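Local coordinates for SH3 domain-containing protein (Dictyostelium discoideum, PDB 4NQI), which drives membrane remodelling in osmoregulation, phagocytosis and cytokinesis, the part described here being its N-terminal inverse BAR (I-BAR) domain, which probably binds phosphatidylinositol lipids, at residues Val98-Asn101 and Glu102-Pro106; Asp61-Thr64 and Arg65-Ile68. All blocks are in the same frame, centred on the assembly; numbering follows the deposited sequence.

Interaction 1 (Val98-Asn101 and Glu102-Pro106); sequences VLLN and EFITP
L99 and F103 lie side by side and point the same way, the leucine CD1 coming obliquely to the ring, 3.9 Å from F103 CD2. Both side chains leave the helix with CG anti to the backbone N (chi1 -179° and 173°), which carries them together toward the neighbouring helices: L99 packs on Y45 and F198, and the F103 ring meets F195 edge-to-face. I104 crosses the two leucines, with CD1 4.2 Å from L99 CG and CG2 4.0 Å from L100 CD1. A branched chain suits this place because CG2 goes to L100 while CD1 lies between both leucines, and I39 of helix 15-64 lies against it too; a glycine in its place would probably leave both leucines without their cross-brace and a gap facing I39. The backbone here forms a pi-bulge in helix 72-140, one of the long helices of the I-BAR bundle: I104 N reaches back five residues to L99 O (3.0 Å) and T105 N to L100 O (3.1 Å), each nearly straight. L100 O also accepts from T105 OG1, 3.2 Å away and above the carbonyl plane, so the hydroxyl bonds back to its own helix and two donors grip L100 O. P106 has no N-H to offer the preceding turn, and the helix kinks there; its ring carbons CG and CD lie against N101 O, CG at 3.1 Å. On another side of the helix E102, its CG set beside the backbone N (chi1 -53°), crosses V98 at a slant, CG to CG1 3.7 Å, a contact of methylene with methyl that suits the partly exposed surface beside K201 and Q197.

Interaction 2 (Asp61-Thr64 and Arg65-Ile68); sequences DTLT and RLTI
The backbone bond from R65 N to D61 O (3.0 Å) spans four residues, whereas those from L66 N to L63 O (3.2 Å) and from T67 N to T64 O (3.0 Å) span three, so the turns tighten, and in these two the donor stands above the carbonyl plane. L63 and L66 project side by side in the same direction, CD2 to CD1 4.1 Å, an apolar pair suited to a buried face. The segments lie at the C-terminal end of helix 15-64 and in the connection to helix 72-140, in the helical hairpin of the I-BAR domain: L63 packs on L81 and A82, L66 on F78, and from the second subunit F191 and F35 reach L63 and L66 respectively. On the solvent side D61 crosses R65 at a slant, OD2 lying 3.7 Å from R65 CD. The charges themselves do not meet, since D61 OD2 and R65 NE are 5.0 Å apart; any attraction is probably diffuse. A bend at chi3 (58°) brings the R65 guanidinium under I68, whose CD1 sits over the centre of one face. A threonine hydroxyl can return to a carbonyl about one turn back, as T64 does to A60 O and T62 to L59 O.

Interaction 2 spans the end of helix 15-64 and the loop after it, interaction 1 part of the next helix of the same I-BAR bundle, and the two do not touch: their centres are 35 Å apart and their nearest atoms about 23 Å. Interaction 2 comes first in the chain, some 38 Å from the chain centre, while the bulge of interaction 1 lies within helix 72-140 only about 8 Å from it. F191 relates them: it meets F103 of interaction 1 within the same chain, and its copy in the second subunit packs on L63 of interaction 2. Thus residues 98-106 pack within one subunit, whereas residues 61-68 also help form the dimer interface.

Interaction 1 (Val98-Asn101 and Glu102-Pro106)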
ATOM      1  N   VAL B  98      10.014  -3.982  -7.682  1.00 48.28           N
ATOM      2  CA  VAL B  98       9.505  -4.029  -9.053  1.00 44.78           C
ATOM      3  C   VAL B  98       9.472  -2.633  -9.674  1.00 44.02           C
ATOM      4  O   VAL B  98       9.899  -2.445 -10.813  1.00 49.75           O
ATOM      5  CB  VAL B  98       8.098  -4.668  -9.113  1.00 41.87           C
ATOM      6  CG1 VAL B  98       7.441  -4.414 -10.464  1.00 42.49           C
ATOM      7  CG2 VAL B  98       8.178  -6.165  -8.833  1.00 34.58           C
ATOM      8  N   LEU B  99       8.969  -1.661  -8.918  1.00 39.74           N
ATOM      9  CA  LEU B  99       8.946  -0.268  -9.359  1.00 39.43           C
ATOM     10  C   LEU B  99      10.357   0.224  -9.668  1.00 43.76           C
ATOM     11  O   LEU B  99      10.564   0.990 -10.612  1.00 47.01           O
ATOM     12  CB  LEU B  99       8.303   0.619  -8.289  1.00 47.28           C
ATOM     13  CG  LEU B  99       8.197   2.112  -8.619  1.00 49.34           C
ATOM     14  CD1 LEU B  99       7.300   2.334  -9.824  1.00 44.09           C
ATOM     15  CD2 LEU B  99       7.696   2.915  -7.423  1.00 43.84           C
ATOM     16  N   LEU B 100      11.327  -0.230  -8.877  1.00 44.46           N
ATOM     17  CA  LEU B 100      12.723   0.153  -9.073  1.00 46.09           C
ATOM     18  C   LEU B 100      13.354  -0.569 -10.262  1.00 48.09           C
ATOM     19  O   LEU B 100      14.019   0.054 -11.091  1.00 47.56           O
ATOM     20  CB  LEU B 100      13.540  -0.130  -7.807  1.00 41.16           C
ATOM     21  CG  LEU B 100      15.033   0.206  -7.889  1.00 41.98           C
ATOM     22  CD1 LEU B 100      15.237   1.706  -8.002  1.00 40.87           C
ATOM     23  CD2 LEU B 100      15.811  -0.353  -6.700  1.00 42.11           C
ATOM     24  N   ASN B 101      13.146  -1.883 -10.336  1.00 51.26           N
ATOM     25  CA  ASN B 101      13.791  -2.714 -11.351  1.00 49.42           C
ATOM     26  C   ASN B 101      13.096  -2.697 -12.713  1.00 52.83           C
ATOM     27  O   ASN B 101      13.752  -2.811 -13.747  1.00 51.54           O
ATOM     28  CB  ASN B 101      13.906  -4.161 -10.858  1.00 45.00           C
ATOM     29  CG  ASN B 101      14.779  -4.294  -9.623  1.00 53.85           C
ATOM     30  OD1 ASN B 101      15.762  -3.569  -9.460  1.00 55.22           O
ATOM     31  ND2 ASN B 101      14.424  -5.229  -8.746  1.00 54.54           N
ATOM     32  N   GLU B 102      11.771  -2.562 -12.706  1.00 50.03           N
ATOM     33  CA  GLU B 102      10.978  -2.671 -13.931  1.00 50.87           C
ATOM     34  C   GLU B 102      10.569  -1.322 -14.524  1.00 52.13           C
ATOM     35  O   GLU B 102      10.216  -1.247 -15.702  1.00 55.40           O
ATOM     36  CB  GLU B 102       9.731  -3.529 -13.694  1.00 58.49           C
ATOM     37  CG  GLU B 102      10.005  -4.899 -13.079  1.00 70.27           C
ATOM     38  CD  GLU B 102      10.474  -5.917 -14.098  1.00 80.62           C
ATOM     39  OE1 GLU B 102      10.583  -5.561 -15.292  1.00 84.81           O
ATOM     40  OE2 GLU B 102      10.730  -7.075 -13.707  1.00 83.20           O
ATOM     41  N   PHE B 103      10.609  -0.262 -13.717  1.00 55.37           N
ATOM     42  CA  PHE B 103      10.291   1.080 -14.217  1.00 52.90           C
ATOM     43  C   PHE B 103      11.441   2.083 -14.109  1.00 53.40           C
ATOM     44  O   PHE B 103      11.944   2.567 -15.124  1.00 58.25           O
ATOM     45  CB  PHE B 103       9.053   1.660 -13.526  1.00 45.41           C
ATOM     46  CG  PHE B 103       8.793   3.099 -13.876  1.00 46.35           C
ATOM     47  CD1 PHE B 103       8.459   3.458 -15.174  1.00 46.59           C
ATOM     48  CD2 PHE B 103       8.890   4.094 -12.915  1.00 46.31           C
ATOM     49  CE1 PHE B 103       8.225   4.783 -15.507  1.00 50.43           C
ATOM     50  CE2 PHE B 103       8.654   5.419 -13.240  1.00 51.76           C
ATOM     51  CZ  PHE B 103       8.322   5.763 -14.539  1.00 55.44           C
ATOM     52  N   ILE B 104      11.835   2.398 -12.876  1.00 56.84           N
ATOM     53  CA  ILE B 104      12.807   3.460 -12.598  1.00 59.19           C
ATOM     54  C   ILE B 104      14.115   3.336 -13.385  1.00 60.04           C
ATOM     55  O   ILE B 104      14.466   4.232 -14.154  1.00 58.48           O
ATOM     56  CB  ILE B 104      13.102   3.566 -11.084  1.00 56.43           C
ATOM     57  CG1 ILE B 104      11.879   4.119 -10.350  1.00 52.22           C
ATOM     58  CG2 ILE B 104      14.317   4.447 -10.829  1.00 54.67           C
ATOM     59  CD1 ILE B 104      11.926   3.923  -8.850  1.00 45.67           C
ATOM     60  N   THR B 105      14.826   2.229 -13.195  1.00 56.61           N
ATOM     61  CA  THR B 105      16.088   2.000 -13.904  1.00 54.37           C
ATOM     62  C   THR B 105      15.933   1.846 -15.433  1.00 53.65           C
ATOM     63  O   THR B 105      16.689   2.457 -16.189  1.00 56.74           O
ATOM     64  CB  THR B 105      16.890   0.814 -13.302  1.00 60.07           C
ATOM     65  OG1 THR B 105      16.948   0.942 -11.874  1.00 60.54           O
ATOM     66  CG2 THR B 105      18.302   0.780 -13.862  1.00 53.54           C
ATOM     67  N   PRO B 106      14.959   1.034 -15.898  1.00 50.50           N
ATOM     68  CA  PRO B 106      14.824   0.910 -17.357  1.00 55.22           C
ATOM     69  C   PRO B 106      14.345   2.181 -18.068  1.00 58.30           C
ATOM     70  O   PRO B 106      14.729   2.391 -19.219  1.00 59.42           O
ATOM     71  CB  PRO B 106      13.779  -0.199 -17.521  1.00 56.13           C
ATOM     72  CG  PRO B 106      13.837  -0.964 -16.252  1.00 53.54           C
ATOM     73  CD  PRO B 106      14.115   0.052 -15.195  1.00 50.89           C
TER

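Interaction 2 (Asp61-Thr64 and Arg65-Ile68)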
ATOM      1  N   ASP B  61       6.644  -8.179  14.761  1.00 52.69           N
ATOM      2  CA  ASP B  61       7.443  -8.783  15.826  1.00 59.23           C
ATOM      3  C   ASP B  61       6.884  -8.488  17.218  1.00 54.85           C
ATOM      4  O   ASP B  61       6.918  -9.350  18.098  1.00 56.96           O
ATOM      5  CB  ASP B  61       8.903  -8.331  15.735  1.00 71.07           C
ATOM      6  CG  ASP B  61       9.792  -9.011  16.765  1.00 83.22           C
ATOM      7  OD1 ASP B  61      10.200 -10.168  16.531  1.00 88.89           O
ATOM      8  OD2 ASP B  61      10.089  -8.388  17.808  1.00 86.14           O
ATOM      9  N   THR B  62       6.375  -7.272  17.415  1.00 48.80           N
ATOM     10  CA  THR B  62       5.777  -6.897  18.695  1.00 47.25           C
ATOM     11  C   THR B  62       4.524  -7.723  18.972  1.00 44.34           C
ATOM     12  O   THR B  62       4.221  -8.037  20.122  1.00 42.84           O
ATOM     13  CB  THR B  62       5.433  -5.388  18.768  1.00 46.89           C
ATOM     14  OG1 THR B  62       4.362  -5.085  17.866  1.00 50.99           O
ATOM     15  CG2 THR B  62       6.645  -4.545  18.415  1.00 40.83           C
ATOM     16  N   LEU B  63       3.801  -8.071  17.912  1.00 46.42           N
ATOM     17  CA  LEU B  63       2.608  -8.902  18.034  1.00 45.02           C
ATOM     18  C   LEU B  63       2.981 -10.343  18.377  1.00 45.04           C
ATOM     19  O   LEU B  63       2.301 -10.996  19.171  1.00 44.21           O
ATOM     20  CB  LEU B  63       1.784  -8.855  16.745  1.00 43.83           C
ATOM     21  CG  LEU B  63       1.115  -7.513  16.434  1.00 41.96           C
ATOM     22  CD1 LEU B  63       0.530  -7.499  15.031  1.00 44.58           C
ATOM     23  CD2 LEU B  63       0.027  -7.217  17.450  1.00 39.05           C
ATOM     24  N   THR B  64       4.065 -10.831  17.775  1.00 43.79           N
ATOM     25  CA  THR B  64       4.586 -12.163  18.072  1.00 48.45           C
ATOM     26  C   THR B  64       4.999 -12.260  19.539  1.00 44.84           C
ATOM     27  O   THR B  64       4.769 -13.281  20.188  1.00 48.43           O
ATOM     28  CB  THR B  64       5.794 -12.512  17.172  1.00 49.92           C
ATOM     29  OG1 THR B  64       5.376 -12.555  15.803  1.00 54.22           O
ATOM     30  CG2 THR B  64       6.376 -13.861  17.548  1.00 50.79           C
ATOM     31  N   ARG B  65       5.596 -11.189  20.057  1.00 45.52           N
ATOM     32  CA  ARG B  65       6.078 -11.167  21.436  1.00 48.64           C
ATOM     33  C   ARG B  65       4.949 -11.218  22.470  1.00 51.95           C
ATOM     34  O   ARG B  65       5.196 -11.498  23.642  1.00 47.77           O
ATOM     35  CB  ARG B  65       6.978  -9.949  21.677  1.00 48.35           C
ATOM     36  CG  ARG B  65       8.312 -10.003  20.934  1.00 57.12           C
ATOM     37  CD  ARG B  65       9.227  -8.857  21.347  1.00 64.39           C
ATOM     38  NE  ARG B  65       9.483  -8.870  22.783  1.00 76.65           N
ATOM     39  CZ  ARG B  65      10.460  -9.560  23.361  1.00 80.32           C
ATOM     40  NH1 ARG B  65      11.283 -10.294  22.622  1.00 83.40           N
ATOM     41  NH2 ARG B  65      10.615  -9.517  24.676  1.00 77.45           N
ATOM     42  N   LEU B  66       3.719 -10.951  22.037  1.00 55.16           N
ATOM     43  CA  LEU B  66       2.555 -11.096  22.910  1.00 54.98           C
ATOM     44  C   LEU B  66       2.399 -12.555  23.331  1.00 53.62           C
ATOM     45  O   LEU B  66       1.934 -12.852  24.433  1.00 52.23           O
ATOM     46  CB  LEU B  66       1.277 -10.634  22.201  1.00 50.70           C
ATOM     47  CG  LEU B  66       1.119  -9.165  21.803  1.00 46.16           C
ATOM     48  CD1 LEU B  66      -0.223  -8.932  21.114  1.00 50.06           C
ATOM     49  CD2 LEU B  66       1.245  -8.259  23.012  1.00 43.16           C
ATOM     50  N   THR B  67       2.807 -13.458  22.442  1.00 53.70           N
ATOM     51  CA  THR B  67       2.648 -14.897  22.647  1.00 55.91           C
ATOM     52  C   THR B  67       3.679 -15.483  23.607  1.00 60.23           C
ATOM     53  O   THR B  67       3.675 -16.689  23.861  1.00 63.68           O
ATOM     54  CB  THR B  67       2.739 -15.662  21.316  1.00 55.05           C
ATOM     55  OG1 THR B  67       4.074 -15.570  20.802  1.00 58.80           O
ATOM     56  CG2 THR B  67       1.763 -15.085  20.305  1.00 54.44           C
ATOM     57  N   ILE B  68       4.566 -14.638  24.124  1.00 61.83           N
ATOM     58  CA  ILE B  68       5.536 -15.080  25.120  1.00 61.23           C
ATOM     59  C   ILE B  68       4.810 -15.467  26.409  1.00 64.25           C
ATOM     60  O   ILE B  68       5.097 -16.507  27.004  1.00 68.54           O
ATOM     61  CB  ILE B  68       6.588 -13.987  25.416  1.00 57.43           C
ATOM     62  CG1 ILE B  68       7.446 -13.719  24.175  1.00 55.05           C
ATOM     63  CG2 ILE B  68       7.474 -14.390  26.589  1.00 56.34           C
ATOM     64  CD1 ILE B  68       8.270 -12.445  24.251  1.00 49.47           C
TER